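Side-chain contacts in beta-fructofuranosidase (PDB 3WPU), which is a beta-fructofuranosidase of the levansucrase/invertase family, whose catalytic domain is probably a five-bladed beta-propeller: residues 17-20 with 21-24; 250-253 with 254-257; 353-356 with 357-361. All blocks are in the same frame, centred on the assembly; numbering follows the deposited sequence. Where two conformers were deposited one is given.

In the fold
The three contacts come in series along the chain, and all sit in turns or loops of the beta-propeller domain expected for this family. Contact 1 (17-20 with 21-24) is in the loop before strand 26-27. Contact 2 (250-253 with 254-257) joins strand 245-250 to strand 260-266. Strands 26-27 and 245-250 are the two outermost strands of the same five-stranded mixed sheet. The centres of contacts 1 and 2 are about 14 Å apart, and Pro20 packs on His255, so the N-terminal loop and this hairpin meet at the surface. Contact 3 (353-356 with 357-361) spans the end of strand 348-355, in another sheet, and the loop after it. Its centre is about 26 Å from that of contact 1 and about 30 Å from that of contact 2. It is partly buried.

Contact 1: residues 17-20 with 21-24; sequences AYAP and EDDF
Tyr18 and Phe24 lie ring on ring in an offset stack. The centroids are 4.2 Å apart and the planes differ by 6°. Tyr18 CE2 sits over the centre of the Phe24 ring. In return, Phe24 CG lies toward the rim of the Tyr18 ring. Phe24 CB adds a CH-pi contact, 3.7 Å from the centroid of the Tyr18 ring. The Phe24 torsion puts CG anti to the backbone N (chi1 -178°), which carries the ring against one face of Tyr18.

The Asp22 carboxylate lies at the edge of the tyrosine ring, nearly perpendicular to it. Its OD2 accepts a bent hydrogen bond from Ala19 N at 2.8 Å, met from above the carboxylate plane. The same OD2 is 3.4 Å from Ala19 CB. Asp22 N returns a bond to Ala19 O at 3.0 Å. Asp22 is thus tied to Ala19 through both backbone and side chain.

Further out, Arg379 bonds to Pro20 O and Phe24 O, and Glu21 OE2 forms a salt bridge with Lys312. These tie the loop to the protein body. The arrangement is a type I beta turn from Ala19 to Asp22, with the aromatic stack joining its two flanks just ahead of strand 26-27.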
loop_
_atom_site.group_PDB
_atom_site.type_symbol
_atom_site.label_atom_id
_atom_site.label_comp_id
_atom_site.label_asym_id
_atom_site.label_seq_id
_atom_site.Cartn_x
_atom_site.Cartn_y
_atom_site.Cartn_z
ATOM N N ALA A 17 5.805 -21.250 9.974
ATOM C CA ALA A 17 6.669 -20.098 10.214
ATOM C C ALA A 17 8.131 -20.473 10.207
ATOM O O ALA A 17 8.520 -21.574 10.629
ATOM C CB ALA A 17 6.338 -19.462 11.556
ATOM N N TYR A 18 8.945 -19.519 9.777
ATOM C CA TYR A 18 10.388 -19.604 9.834
ATOM C C TYR A 18 10.909 -18.364 10.575
ATOM O O TYR A 18 10.144 -17.426 10.858
ATOM C CB TYR A 18 10.961 -19.664 8.419
ATOM C CG TYR A 18 10.517 -20.870 7.625
ATOM C CD1 TYR A 18 11.349 -21.977 7.491
ATOM C CD2 TYR A 18 9.269 -20.924 7.033
ATOM C CE1 TYR A 18 10.950 -23.088 6.770
ATOM C CE2 TYR A 18 8.858 -22.034 6.313
ATOM C CZ TYR A 18 9.703 -23.114 6.187
ATOM O OH TYR A 18 9.310 -24.233 5.487
ATOM N N ALA A 19 12.190 -18.377 10.951
ATOM C CA ALA A 19 12.831 -17.183 11.510
ATOM C C ALA A 19 12.862 -16.085 10.467
ATOM O O ALA A 19 13.049 -16.360 9.280
ATOM C CB ALA A 19 14.233 -17.473 12.029
ATOM N N PRO A 20 12.717 -14.833 10.911
ATOM C CA PRO A 20 12.826 -13.733 9.932
ATOM C C PRO A 20 14.121 -13.767 9.132
ATOM O O PRO A 20 14.125 -13.410 7.955
ATOM C CB PRO A 20 12.722 -12.497 10.814
ATOM C CG PRO A 20 11.757 -12.933 11.840
ATOM C CD PRO A 20 12.262 -14.328 12.211
ATOM N N GLU A 21 15.204 -14.259 9.755
ATOM C CA GLU A 21 16.529 -14.328 9.121
ATOM C C GLU A 21 16.775 -15.574 8.253
ATOM O O GLU A 21 17.808 -15.664 7.603
ATOM C CB GLU A 21 17.623 -14.252 10.214
ATOM C CG GLU A 21 17.568 -12.991 11.053
ATOM C CD GLU A 21 16.524 -13.026 12.184
ATOM O OE1 GLU A 21 15.783 -14.023 12.341
ATOM O OE2 GLU A 21 16.406 -12.021 12.909
ATOM N N ASP A 22 15.838 -16.531 8.251
ATOM C CA ASP A 22 15.925 -17.755 7.458
ATOM C C ASP A 22 15.764 -17.488 5.970
ATOM O O ASP A 22 15.337 -16.410 5.578
ATOM C CB ASP A 22 14.837 -18.758 7.882
ATOM C CG ASP A 22 15.140 -19.436 9.218
ATOM O OD1 ASP A 22 16.314 -19.418 9.662
ATOM O OD2 ASP A 22 14.206 -20.016 9.832
ATOM N N ASP A 23 16.137 -18.467 5.160
ATOM C CA ASP A 23 16.183 -18.296 3.707
ATOM C C ASP A 23 14.922 -18.705 2.968
ATOM O O ASP A 23 14.834 -18.517 1.747
ATOM C CB ASP A 23 17.403 -19.033 3.184
ATOM C CG ASP A 23 18.649 -18.418 3.693
ATOM O OD1 ASP A 23 19.187 -18.891 4.719
ATOM O OD2 ASP A 23 19.032 -17.397 3.129
ATOM N N PHE A 24 13.937 -19.238 3.681
ATOM C CA PHE A 24 12.727 -19.684 3.029
ATOM C C PHE A 24 11.969 -18.527 2.399
ATOM O O PHE A 24 11.656 -17.552 3.070
ATOM C CB PHE A 24 11.806 -20.354 4.026
ATOM C CG PHE A 24 10.562 -20.882 3.398
ATOM C CD1 PHE A 24 10.521 -22.162 2.866
ATOM C CD2 PHE A 24 9.434 -20.070 3.295
ATOM C CE1 PHE A 24 9.348 -22.653 2.289
ATOM C CE2 PHE A 24 8.278 -20.542 2.688
ATOM C CZ PHE A 24 8.235 -21.834 2.183
#

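Contact 2: residues 250-253 with 254-257; sequences FEDP and AHPG
The His255 ring meets the Asp252 carboxylate at its edge. Asp252 OD2 lies in the ring plane and takes the hydrogen bond from His255 ND1 at 2.7 Å. The donor stands above the carboxylate plane, and the two planes are 55° apart. Pro20 packs on CE1 of the same ring, and Phe260 also touches His255.

The backbone here makes a type I beta turn from Asp252 to His255, in the connection between strands 245-250 and 260-266. His255 N closes the turn on Asp252 O at 2.8 Å. The Asp252 side chain reinforces it. CG stands anti to the backbone N (chi1 179°), and this turns the carboxylate toward the residues that follow. Each oxygen then has its own donor. OD1 takes Ala254 N at 3.1 Å, met from well above the carboxylate plane, while OD2 holds the histidine. Two bonds therefore fix the rotation of the carboxylate. Two N-H donors on this buried group would probably favour its charged form.

Asp252 has Phe344 and Ile378 touching its side chain. Pro253 also packs on Phe344, so the first half of the turn lies against that residue of strand 340-345.

A water joins the two arms of the loop. It accepts from Asp252 N at 2.8 Å. It also lies 2.6 Å from His255 O, to which it can donate.

Beyond the turn, the Glu251 side chain runs out extended to CD and reaches past His255 O. Gly257, on the other arm, has a positive phi. Gly257 N points at Glu251 OE2, 2.9 Å away, and the bond is nearly straight at 174°.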
loop_
_atom_site.group_PDB
_atom_site.type_symbol
_atom_site.label_atom_id
_atom_site.label_comp_id
_atom_site.label_asym_id
_atom_site.label_seq_id
_atom_site.Cartn_x
_atom_site.Cartn_y
_atom_site.Cartn_z
ATOM N N PHE A 250 7.159 -2.057 10.718
ATOM C CA PHE A 250 6.248 -2.612 11.678
ATOM C C PHE A 250 7.045 -3.391 12.713
ATOM O O PHE A 250 8.195 -3.733 12.469
ATOM C CB PHE A 250 5.264 -3.588 11.027
ATOM C CG PHE A 250 5.921 -4.707 10.269
ATOM C CD1 PHE A 250 6.099 -5.961 10.856
ATOM C CD2 PHE A 250 6.401 -4.516 8.962
ATOM C CE1 PHE A 250 6.690 -6.990 10.157
ATOM C CE2 PHE A 250 6.994 -5.544 8.271
ATOM C CZ PHE A 250 7.150 -6.784 8.866
ATOM N N GLU A 251 6.399 -3.618 13.843
ATOM C CA GLU A 251 6.840 -4.616 14.793
ATOM C C GLU A 251 6.007 -5.871 14.602
ATOM O O GLU A 251 4.778 -5.820 14.489
ATOM C CB GLU A 251 6.650 -4.108 16.217
ATOM C CG GLU A 251 7.208 -5.046 17.283
ATOM C CD GLU A 251 6.892 -4.561 18.689
ATOM O OE1 GLU A 251 5.727 -4.651 19.105
ATOM O OE2 GLU A 251 7.824 -4.147 19.386
ATOM N N ASP A 252 6.692 -7.006 14.606
ATOM C CA ASP A 252 6.080 -8.317 14.590
ATOM C C ASP A 252 5.799 -8.714 16.042
ATOM O O ASP A 252 6.733 -8.719 16.838
ATOM C CB ASP A 252 7.069 -9.283 13.954
ATOM C CG ASP A 252 6.572 -10.710 13.904
ATOM O OD1 ASP A 252 5.380 -10.972 14.173
ATOM O OD2 ASP A 252 7.422 -11.551 13.575
ATOM N N PRO A 253 4.542 -9.051 16.380
ATOM C CA PRO A 253 4.237 -9.476 17.760
ATOM C C PRO A 253 5.123 -10.644 18.217
ATOM O O PRO A 253 5.448 -10.769 19.423
ATOM C CB PRO A 253 2.756 -9.882 17.691
ATOM C CG PRO A 253 2.203 -9.102 16.541
ATOM C CD PRO A 253 3.324 -8.933 15.564
ATOM N N ALA A 254 5.546 -11.477 17.273
ATOM C CA ALA A 254 6.419 -12.625 17.573
ATOM C C ALA A 254 7.868 -12.231 17.824
ATOM O O ALA A 254 8.669 -13.066 18.278
ATOM C CB ALA A 254 6.338 -13.665 16.470
ATOM N N HIS A 255 8.219 -10.973 17.541
ATOM C CA HIS A 255 9.580 -10.454 17.742
ATOM C C HIS A 255 9.546 -9.050 18.333
ATOM O O HIS A 255 9.934 -8.065 17.682
ATOM C CB HIS A 255 10.378 -10.507 16.438
ATOM C CG HIS A 255 10.498 -11.884 15.889
ATOM N ND1 HIS A 255 9.625 -12.392 14.952
ATOM C CD2 HIS A 255 11.328 -12.901 16.217
ATOM C CE1 HIS A 255 9.944 -13.645 14.693
ATOM N NE2 HIS A 255 10.970 -13.977 15.453
ATOM N N PRO A 256 9.076 -8.943 19.589
ATOM C CA PRO A 256 8.930 -7.634 20.205
ATOM C C PRO A 256 10.280 -6.932 20.299
ATOM O O PRO A 256 11.305 -7.580 20.538
ATOM C CB PRO A 256 8.329 -7.947 21.586
ATOM C CG PRO A 256 8.648 -9.381 21.831
ATOM C CD PRO A 256 8.690 -10.041 20.497
ATOM N N GLY A 257 10.272 -5.622 20.087
ATOM C CA GLY A 257 11.462 -4.809 20.220
ATOM C C GLY A 257 12.316 -4.692 18.970
ATOM O O GLY A 257 13.274 -3.921 18.959
HETATM O O HOH W 1 9.354 -7.068 15.308
#

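Contact 3: residues 353-356 with 357-361; sequences TISH and RGTFA
One direct hydrogen bond joins the side chain of Thr359 to the backbone of His356. Thr359 OG1 donates to His356 O at 2.7 Å, from above the carbonyl plane. The torsion behind this bond sets OG1 between the backbone N and the carbonyl carbon (chi1 49°). That turns the hydroxyl back toward the strand end. Phe360 N bonds to Arg357 O at 3.2 Å and tightens the same bend.

A water adds a second link. It accepts from His356 N at 2.9 Å and donates to Thr359 OG1 at 3.2 Å. The threonine oxygen thus serves both polar backbone atoms of His356, the carbonyl directly and the N-H through the water.

The bond from Phe360 N, with the helical backbone angles of Gly358 and Thr359, fits a type I beta turn from Arg357 to Phe360. It comes where strand 348-355 ends and the loop to strand 369-375 begins. These two strands are antiparallel neighbours in one sheet, and Ser355 is still paired in it, by backbone bonding with Gly369.

Van der Waals contacts are few. Thr359 CG2 lies at the edge of the His356 ring, near its plane, and is 4.1 Å from His356 CB. Phe360 brings CD2 to 3.7 Å from His356 O.

The charged and polar ends are held from outside the turn. Glu368 OE1 bonds to His356 ND1 and Glu368 OE2 to Arg357 N, while the His356 ring stacks with Tyr421. Arg357 is extended from CG to NE and reaches Asp365, in a salt bridge, and His417; Ser355 OG, in one of its two conformers, bonds to Gln336 O.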
loop_
_atom_site.group_PDB
_atom_site.type_symbol
_atom_site.label_atom_id
_atom_site.label_comp_id
_atom_site.label_asym_id
_atom_site.label_seq_id
_atom_site.Cartn_x
_atom_site.Cartn_y
_atom_site.Cartn_z
ATOM N N THR A 353 -0.713 -7.267 -0.909
ATOM C CA THR A 353 0.030 -6.591 -1.951
ATOM C C THR A 353 -0.977 -6.249 -3.047
ATOM O O THR A 353 -2.108 -6.731 -3.018
ATOM C CB THR A 353 1.216 -7.465 -2.429
ATOM O OG1 THR A 353 2.083 -6.721 -3.300
ATOM C CG2 THR A 353 0.724 -8.735 -3.109
ATOM N N ILE A 354 -0.555 -5.375 -3.933
ATOM C CA ILE A 354 -1.392 -4.874 -5.029
ATOM C C ILE A 354 -0.775 -5.271 -6.357
ATOM O O ILE A 354 0.440 -5.185 -6.504
ATOM C CB ILE A 354 -1.450 -3.329 -4.961
ATOM C CG1 ILE A 354 -1.592 -2.833 -3.494
ATOM C CG2 ILE A 354 -2.556 -2.824 -5.862
ATOM C CD1 ILE A 354 -2.772 -3.378 -2.739
ATOM N N SER A 355 -1.605 -5.613 -7.365
ATOM C CA SER A 355 -1.097 -5.935 -8.686
ATOM C C SER A 355 -2.050 -5.463 -9.765
ATOM O O SER A 355 -3.246 -5.324 -9.515
ATOM C CB SER A 355 -0.884 -7.430 -8.841
ATOM O OG SER A 355 0.076 -7.702 -9.828
ATOM N N HIS A 356 -1.493 -5.260 -10.948
ATOM C CA HIS A 356 -2.267 -4.886 -12.139
ATOM C C HIS A 356 -2.620 -6.141 -12.929
ATOM O O HIS A 356 -1.925 -7.145 -12.874
ATOM C CB HIS A 356 -1.432 -4.005 -13.040
ATOM C CG HIS A 356 -1.158 -2.636 -12.492
ATOM N ND1 HIS A 356 -2.150 -1.729 -12.198
ATOM C CD2 HIS A 356 0.011 -2.020 -12.208
ATOM C CE1 HIS A 356 -1.600 -0.601 -11.783
ATOM N NE2 HIS A 356 -0.290 -0.767 -11.752
ATOM N N ARG A 357 -3.677 -6.073 -13.736
ATOM C CA ARG A 357 -4.024 -7.195 -14.587
ATOM C C ARG A 357 -2.942 -7.438 -15.634
ATOM O O ARG A 357 -2.563 -8.593 -15.884
ATOM C CB ARG A 357 -5.364 -6.945 -15.283
ATOM C CG ARG A 357 -5.739 -8.045 -16.253
ATOM C CD ARG A 357 -7.215 -8.005 -16.636
ATOM N NE ARG A 357 -7.580 -9.139 -17.482
ATOM C CZ ARG A 357 -8.696 -9.210 -18.212
ATOM N NH1 ARG A 357 -9.591 -8.228 -18.198
ATOM N NH2 ARG A 357 -8.929 -10.279 -18.961
ATOM N N GLY A 358 -2.474 -6.359 -16.266
ATOM C CA GLY A 358 -1.464 -6.461 -17.346
ATOM C C GLY A 358 -0.090 -6.994 -16.964
ATOM O O GLY A 358 0.700 -7.362 -17.832
ATOM N N THR A 359 0.220 -7.018 -15.676
ATOM C CA THR A 359 1.497 -7.499 -15.210
ATOM C C THR A 359 1.509 -9.005 -14.974
ATOM O O THR A 359 2.561 -9.554 -14.677
ATOM C CB THR A 359 1.894 -6.786 -13.907
ATOM O OG1 THR A 359 0.790 -6.827 -13.009
ATOM C CG2 THR A 359 2.268 -5.356 -14.167
ATOM N N PHE A 360 0.372 -9.689 -15.097
ATOM C CA PHE A 360 0.368 -11.141 -15.041
ATOM C C PHE A 360 1.122 -11.766 -16.212
ATOM O O PHE A 360 1.022 -11.311 -17.349
ATOM C CB PHE A 360 -1.054 -11.729 -14.982
ATOM C CG PHE A 360 -1.683 -11.666 -13.611
ATOM C CD1 PHE A 360 -1.273 -12.545 -12.602
ATOM C CD2 PHE A 360 -2.709 -10.774 -13.323
ATOM C CE1 PHE A 360 -1.870 -12.499 -11.347
ATOM C CE2 PHE A 360 -3.297 -10.721 -12.064
ATOM C CZ PHE A 360 -2.863 -11.591 -11.065
ATOM N N ALA A 361 1.854 -12.835 -15.918
ATOM C CA ALA A 361 2.617 -13.555 -16.933
ATOM C C ALA A 361 1.749 -14.277 -17.949
ATOM O O ALA A 361 0.552 -14.534 -17.728
ATOM C CB ALA A 361 3.503 -14.569 -16.258
HETATM O O HOH W 2 1.308 -4.761 -10.614
#